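Local coordinates for protein sialidase B (Streptococcus pneumoniae serotype 4, PDB 4XJW) that cleaves terminal sialic acid from oligosaccharides, glycoproteins and glycolipids as a family 33 glycosyl hydrolase, a sialidase that acts as an intramolecular trans-sialidase, at residues K319-K325 and G444-N448; H447-C453 and F468-T472. The protein carries 1 engineered substitution. All coordinates share one frame; numbering follows the deposited sequence.

Contact 1 (K319-K325 and G444-N448); sequences KADSGFK and GEKHN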
loop_
_atom_site.group_PDB
_atom_site.type_symbol
_atom_site.label_atom_id
_atom_site.label_comp_id
_atom_site.label_asym_id
_atom_site.label_seq_id
_atom_site.Cartn_x
_atom_site.Cartn_y
_atom_site.Cartn_z
ATOM N N LYS A 319 21.184 14.334 -6.071
ATOM C CA LYS A 319 21.317 14.542 -4.630
ATOM C C LYS A 319 21.978 15.871 -4.283
ATOM O O LYS A 319 21.910 16.314 -3.137
ATOM C CB LYS A 319 22.114 13.394 -3.998
ATOM C CG LYS A 319 21.515 12.014 -4.230
ATOM C CD LYS A 319 20.092 11.939 -3.692
ATOM C CE LYS A 319 19.530 10.531 -3.810
ATOM N NZ LYS A 319 19.452 10.085 -5.227
ATOM N N ALA A 320 22.609 16.505 -5.269
ATOM C CA ALA A 320 23.391 17.720 -5.022
ATOM C C ALA A 320 22.765 18.979 -5.619
ATOM O O ALA A 320 23.465 19.959 -5.907
ATOM C CB ALA A 320 24.810 17.541 -5.546
ATOM N N ASP A 321 21.447 18.957 -5.797
ATOM C CA ASP A 321 20.741 20.088 -6.378
ATOM C C ASP A 321 19.331 20.158 -5.803
ATOM O O ASP A 321 18.593 19.176 -5.862
ATOM C CB ASP A 321 20.667 19.928 -7.898
ATOM C CG ASP A 321 20.414 21.233 -8.611
ATOM O OD1 ASP A 321 19.699 22.096 -8.062
ATOM O OD2 ASP A 321 20.927 21.388 -9.741
ATOM N N SER A 322 18.969 21.316 -5.257
ATOM C CA SER A 322 17.653 21.516 -4.646
ATOM C C SER A 322 16.590 21.817 -5.686
ATOM O O SER A 322 15.391 21.657 -5.433
ATOM C CB SER A 322 17.706 22.679 -3.656
ATOM O OG SER A 322 17.796 23.916 -4.342
ATOM N N GLY A 323 17.028 22.279 -6.852
ATOM C CA GLY A 323 16.106 22.704 -7.889
ATOM C C GLY A 323 15.748 24.176 -7.806
ATOM O O GLY A 323 14.979 24.673 -8.627
ATOM N N PHE A 324 16.290 24.873 -6.809
ATOM C CA PHE A 324 15.980 26.285 -6.612
ATOM C C PHE A 324 17.235 27.143 -6.583
ATOM O O PHE A 324 18.275 26.711 -6.096
ATOM C CB PHE A 324 15.256 26.511 -5.287
ATOM C CG PHE A 324 13.956 25.784 -5.164
ATOM C CD1 PHE A 324 13.925 24.485 -4.687
ATOM C CD2 PHE A 324 12.763 26.407 -5.503
ATOM C CE1 PHE A 324 12.728 23.808 -4.559
ATOM C CE2 PHE A 324 11.562 25.735 -5.385
ATOM C CZ PHE A 324 11.544 24.440 -4.907
ATOM N N LYS A 325 17.116 28.365 -7.084
ATOM C CA LYS A 325 18.173 29.354 -6.915
ATOM C C LYS A 325 17.828 30.271 -5.748
ATOM O O LYS A 325 16.744 30.860 -5.709
ATOM C CB LYS A 325 18.355 30.179 -8.188
ATOM C CG LYS A 325 19.701 30.897 -8.269
ATOM C CD LYS A 325 19.852 31.627 -9.595
ATOM C CE LYS A 325 21.319 31.793 -9.983
ATOM N NZ LYS A 325 21.452 32.221 -11.407
ATOM N N GLY A 444 19.797 24.216 1.659
ATOM C CA GLY A 444 20.663 24.934 0.735
ATOM C C GLY A 444 20.514 24.559 -0.733
ATOM O O GLY A 444 19.826 23.596 -1.076
ATOM N N GLU A 445 21.168 25.332 -1.596
ATOM C CA GLU A 445 21.079 25.157 -3.049
ATOM C C GLU A 445 21.595 23.816 -3.573
ATOM O O GLU A 445 21.190 23.370 -4.647
ATOM C CB GLU A 445 21.831 26.285 -3.768
ATOM C CG GLU A 445 21.000 27.524 -4.063
ATOM C CD GLU A 445 21.804 28.615 -4.759
ATOM O OE1 GLU A 445 21.181 29.529 -5.338
ATOM O OE2 GLU A 445 23.054 28.555 -4.720
ATOM N N LYS A 446 22.499 23.187 -2.830
ATOM C CA LYS A 446 23.200 22.004 -3.321
ATOM C C LYS A 446 22.790 20.706 -2.627
ATOM O O LYS A 446 23.610 19.814 -2.419
ATOM C CB LYS A 446 24.707 22.198 -3.196
ATOM C CG LYS A 446 25.317 23.076 -4.269
ATOM C CD LYS A 446 26.830 22.900 -4.294
ATOM C CE LYS A 446 27.479 23.588 -3.107
ATOM N NZ LYS A 446 27.384 25.073 -3.238
ATOM N N HIS A 447 21.513 20.601 -2.281
ATOM C CA HIS A 447 21.012 19.420 -1.583
ATOM C C HIS A 447 19.597 19.122 -2.061
ATOM O O HIS A 447 18.761 20.013 -2.115
ATOM C CB HIS A 447 21.012 19.673 -0.072
ATOM C CG HIS A 447 20.857 18.433 0.755
ATOM N ND1 HIS A 447 19.694 17.696 0.790
ATOM C CD2 HIS A 447 21.721 17.814 1.597
ATOM C CE1 HIS A 447 19.850 16.666 1.605
ATOM N NE2 HIS A 447 21.070 16.719 2.110
ATOM N N ASN A 448 19.333 17.873 -2.423
ATOM C CA ASN A 448 17.993 17.489 -2.860
ATOM C C ASN A 448 16.987 17.631 -1.728
ATOM O O ASN A 448 17.368 17.845 -0.578
ATOM C CB ASN A 448 17.997 16.058 -3.411
ATOM C CG ASN A 448 18.288 15.018 -2.351
ATOM O OD1 ASN A 448 19.115 15.229 -1.466
ATOM N ND2 ASN A 448 17.602 13.879 -2.435
#
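Asn448 N and Ser322 N each donate a backbone hydrogen bond across the two segments, to Lys319 O at 3.1 Å and to Glu445 O. Neither chain is regular strand where these bonds form. Between the two bonds, CA-H...O contacts run in both directions, with Ala320 CA 3.3 Å from Lys446 O. Asn448 lies alongside Lys319, and the two side chains point the same way. The amide ND2 of Asn448 touches CD of Lys319 at 3.4 Å. That amide also bonds to Asn419 and to Tyr451, while the lysine ammonium turns back to Asn314 and Ala317. The segment 444-448 makes a type I turn from Gly444 to His447, in the loop that leads into strand 451-459 of the sialidase propeller. In 319-325, Asp321 OD1 accepts from Gly323 N in an Asx turn, and Ser322 OG accepts from Phe324 N in an ST turn. Ser322 CB packs 3.3 Å from His447 O. CG of Glu445 lies 3.5 Å from Phe324 O. Beyond CG the glutamate chain is extended, with CD anti to CA (chi2 179°), which carries OE1 to the backbone of Lys325. There OE1 also bonds to Glu326 N. The ammonium of Lys325 instead pairs with Glu356. Asp321 has a salt bridge to Lys334.

Contact 2 (H447-C453 and F468-T472); sequences HNGTYLC and FATYT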
loop_
_atom_site.group_PDB
_atom_site.type_symbol
_atom_site.label_atom_id
_atom_site.label_comp_id
_atom_site.label_asym_id
_atom_site.label_seq_id
_atom_site.Cartn_x
_atom_site.Cartn_y
_atom_site.Cartn_z
ATOM N N HIS A 447 21.513 20.601 -2.281
ATOM C CA HIS A 447 21.012 19.420 -1.583
ATOM C C HIS A 447 19.597 19.122 -2.061
ATOM O O HIS A 447 18.761 20.013 -2.115
ATOM C CB HIS A 447 21.012 19.673 -0.072
ATOM C CG HIS A 447 20.857 18.433 0.755
ATOM N ND1 HIS A 447 19.694 17.696 0.790
ATOM C CD2 HIS A 447 21.721 17.814 1.597
ATOM C CE1 HIS A 447 19.850 16.666 1.605
ATOM N NE2 HIS A 447 21.070 16.719 2.110
ATOM N N ASN A 448 19.333 17.873 -2.423
ATOM C CA ASN A 448 17.993 17.489 -2.860
ATOM C C ASN A 448 16.987 17.631 -1.728
ATOM O O ASN A 448 17.368 17.845 -0.578
ATOM C CB ASN A 448 17.997 16.058 -3.411
ATOM C CG ASN A 448 18.288 15.018 -2.351
ATOM O OD1 ASN A 448 19.115 15.229 -1.466
ATOM N ND2 ASN A 448 17.602 13.879 -2.435
ATOM N N GLY A 449 15.702 17.526 -2.051
ATOM C CA GLY A 449 14.674 17.600 -1.028
ATOM C C GLY A 449 14.870 16.500 -0.003
ATOM O O GLY A 449 15.449 15.443 -0.300
ATOM N N THR A 450 14.419 16.755 1.220
ATOM C CA THR A 450 14.344 15.693 2.207
ATOM C C THR A 450 13.152 14.827 1.811
ATOM O O THR A 450 12.367 15.211 0.940
ATOM C CB THR A 450 14.153 16.239 3.624
ATOM O OG1 THR A 450 12.958 17.032 3.691
ATOM C CG2 THR A 450 15.359 17.100 4.037
ATOM N N TYR A 451 13.035 13.665 2.438
ATOM C CA TYR A 451 12.005 12.704 2.063
ATOM C C TYR A 451 10.921 12.697 3.127
ATOM O O TYR A 451 11.210 12.483 4.308
ATOM C CB TYR A 451 12.614 11.314 1.920
ATOM C CG TYR A 451 13.855 11.279 1.054
ATOM C CD1 TYR A 451 13.779 11.510 -0.310
ATOM C CD2 TYR A 451 15.100 11.019 1.611
ATOM C CE1 TYR A 451 14.916 11.481 -1.105
ATOM C CE2 TYR A 451 16.236 10.982 0.832
ATOM C CZ TYR A 451 16.139 11.213 -0.524
ATOM O OH TYR A 451 17.286 11.178 -1.294
ATOM N N LEU A 452 9.675 12.932 2.716
ATOM C CA LEU A 452 8.588 13.031 3.676
ATOM C C LEU A 452 8.363 11.698 4.372
ATOM O O LEU A 452 8.381 10.642 3.739
ATOM C CB LEU A 452 7.313 13.479 2.979
ATOM C CG LEU A 452 6.134 13.873 3.860
ATOM C CD1 LEU A 452 6.414 15.146 4.625
ATOM C CD2 LEU A 452 4.899 14.036 2.983
ATOM N N CYS A 453 8.145 11.750 5.679
ATOM C CA CYS A 453 7.756 10.553 6.412
ATOM C C CYS A 453 6.265 10.324 6.240
ATOM O O CYS A 453 5.452 11.180 6.607
ATOM C CB CYS A 453 8.072 10.696 7.900
ATOM S SG CYS A 453 9.833 10.964 8.237
ATOM N N PHE A 468 5.862 18.383 10.434
ATOM C CA PHE A 468 5.960 17.204 9.574
ATOM C C PHE A 468 7.373 16.667 9.626
ATOM O O PHE A 468 8.323 17.399 9.353
ATOM C CB PHE A 468 5.619 17.555 8.130
ATOM C CG PHE A 468 4.142 17.664 7.859
ATOM C CD1 PHE A 468 3.392 16.528 7.576
ATOM C CD2 PHE A 468 3.517 18.900 7.874
ATOM C CE1 PHE A 468 2.041 16.616 7.323
ATOM C CE2 PHE A 468 2.155 19.009 7.608
ATOM C CZ PHE A 468 1.421 17.859 7.330
ATOM N N ALA A 469 7.507 15.385 9.963
ATOM C CA ALA A 469 8.806 14.718 9.944
ATOM C C ALA A 469 9.233 14.388 8.520
ATOM O O ALA A 469 8.419 13.938 7.693
ATOM C CB ALA A 469 8.778 13.463 10.789
ATOM N N THR A 470 10.518 14.609 8.239
ATOM C CA THR A 470 11.133 14.153 6.994
ATOM C C THR A 470 12.495 13.582 7.367
ATOM O O THR A 470 12.965 13.789 8.489
ATOM C CB THR A 470 11.323 15.292 5.975
ATOM O OG1 THR A 470 12.437 16.112 6.374
ATOM C CG2 THR A 470 10.063 16.165 5.864
ATOM N N TYR A 471 13.120 12.854 6.450
ATOM C CA TYR A 471 14.464 12.342 6.695
ATOM C C TYR A 471 15.362 12.600 5.504
ATOM O O TYR A 471 14.897 12.840 4.385
ATOM C CB TYR A 471 14.436 10.849 7.023
ATOM C CG TYR A 471 13.898 9.989 5.908
ATOM C CD1 TYR A 471 14.752 9.444 4.948
ATOM C CD2 TYR A 471 12.546 9.694 5.822
ATOM C CE1 TYR A 471 14.261 8.651 3.925
ATOM C CE2 TYR A 471 12.050 8.909 4.808
ATOM C CZ TYR A 471 12.905 8.389 3.861
ATOM O OH TYR A 471 12.381 7.605 2.852
ATOM N N THR A 472 16.663 12.586 5.762
ATOM C CA THR A 472 17.652 12.645 4.698
ATOM C C THR A 472 18.892 11.956 5.221
ATOM O O THR A 472 18.883 11.420 6.325
ATOM C CB THR A 472 17.956 14.096 4.262
ATOM O OG1 THR A 472 18.799 14.079 3.101
ATOM C CG2 THR A 472 18.645 14.849 5.363
HETATM O O HOH W 1 17.310 13.865 1.002
HETATM O O HOH W 2 5.527 13.610 7.479
#
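Tyr451 and Tyr471 cross at about a right angle as side chains, with their ring planes inclined at 47°. CB of Tyr451 sits over one face of the Tyr471 ring, 3.7 Å from its centroid, as a CH-pi contact. CD2 of Tyr451 comes within 3.4 Å of CE1 of Tyr471. The Tyr471 CG lies between its own backbone N and carbonyl carbon, chi1 62°, which swings the ring across the neighbouring strand. At the edge of the same ring, in its plane, is SG of Cys453, 3.8 Å from CD2 of Tyr471. The far end of Tyr451 is held by Asn448, whose ND2 donates to OH with the hydroxyl in the amide plane. The two tyrosines are a hydrogen-bonded antiparallel pair in the hairpin of strands 451-459 and 466-472, part of a propeller sheet. Tyr451 N meets Tyr471 O at 2.8 Å, nearly straight at 172°, and Cys453 N extends the ladder to Ala469 O. The side chain of Tyr471 also lies about 4 Å from that of Glu503, a predicted active-site residue. On the other face of the sheet, Leu452 CD1 packs on CG2 of Thr470 at 4.0 Å. Thr450 OG1 makes a weak hydrogen bond to OG1 of Thr470, which also bonds to Thr477 O. Near the hairpin's open end, Thr472 OG1 meets the edge of the His447 ring, 3.2 Å from CE1. A water joins this hydroxyl to Gly449 O. Another bridges Cys453 O and Ala469 O.

Overall arrangement
The two contacts follow one another along the chain and share His447 and Asn448. Contact 1 is partly exposed, about 30 Å from the chain centre, and joins a loop and the start of strand 324-327 to the turn before strand 451-459. Contact 2 is buried, about 20 Å from that centre, and joins neighbouring strands and the loop leading into one of them. Lys319 CE touches Tyr451 OH at 3.4 Å, so the two meet directly. Contact 1 relies on turns, backbone carbonyls and charged side chains. Contact 2 relies on strand pairing, aromatic packing and threonine hydroxyls. Contact 1 lies away from the annotated sites, whereas Tyr471 of contact 2 lies near Glu503 and Tyr615, assigned to the active site by prediction and by similarity.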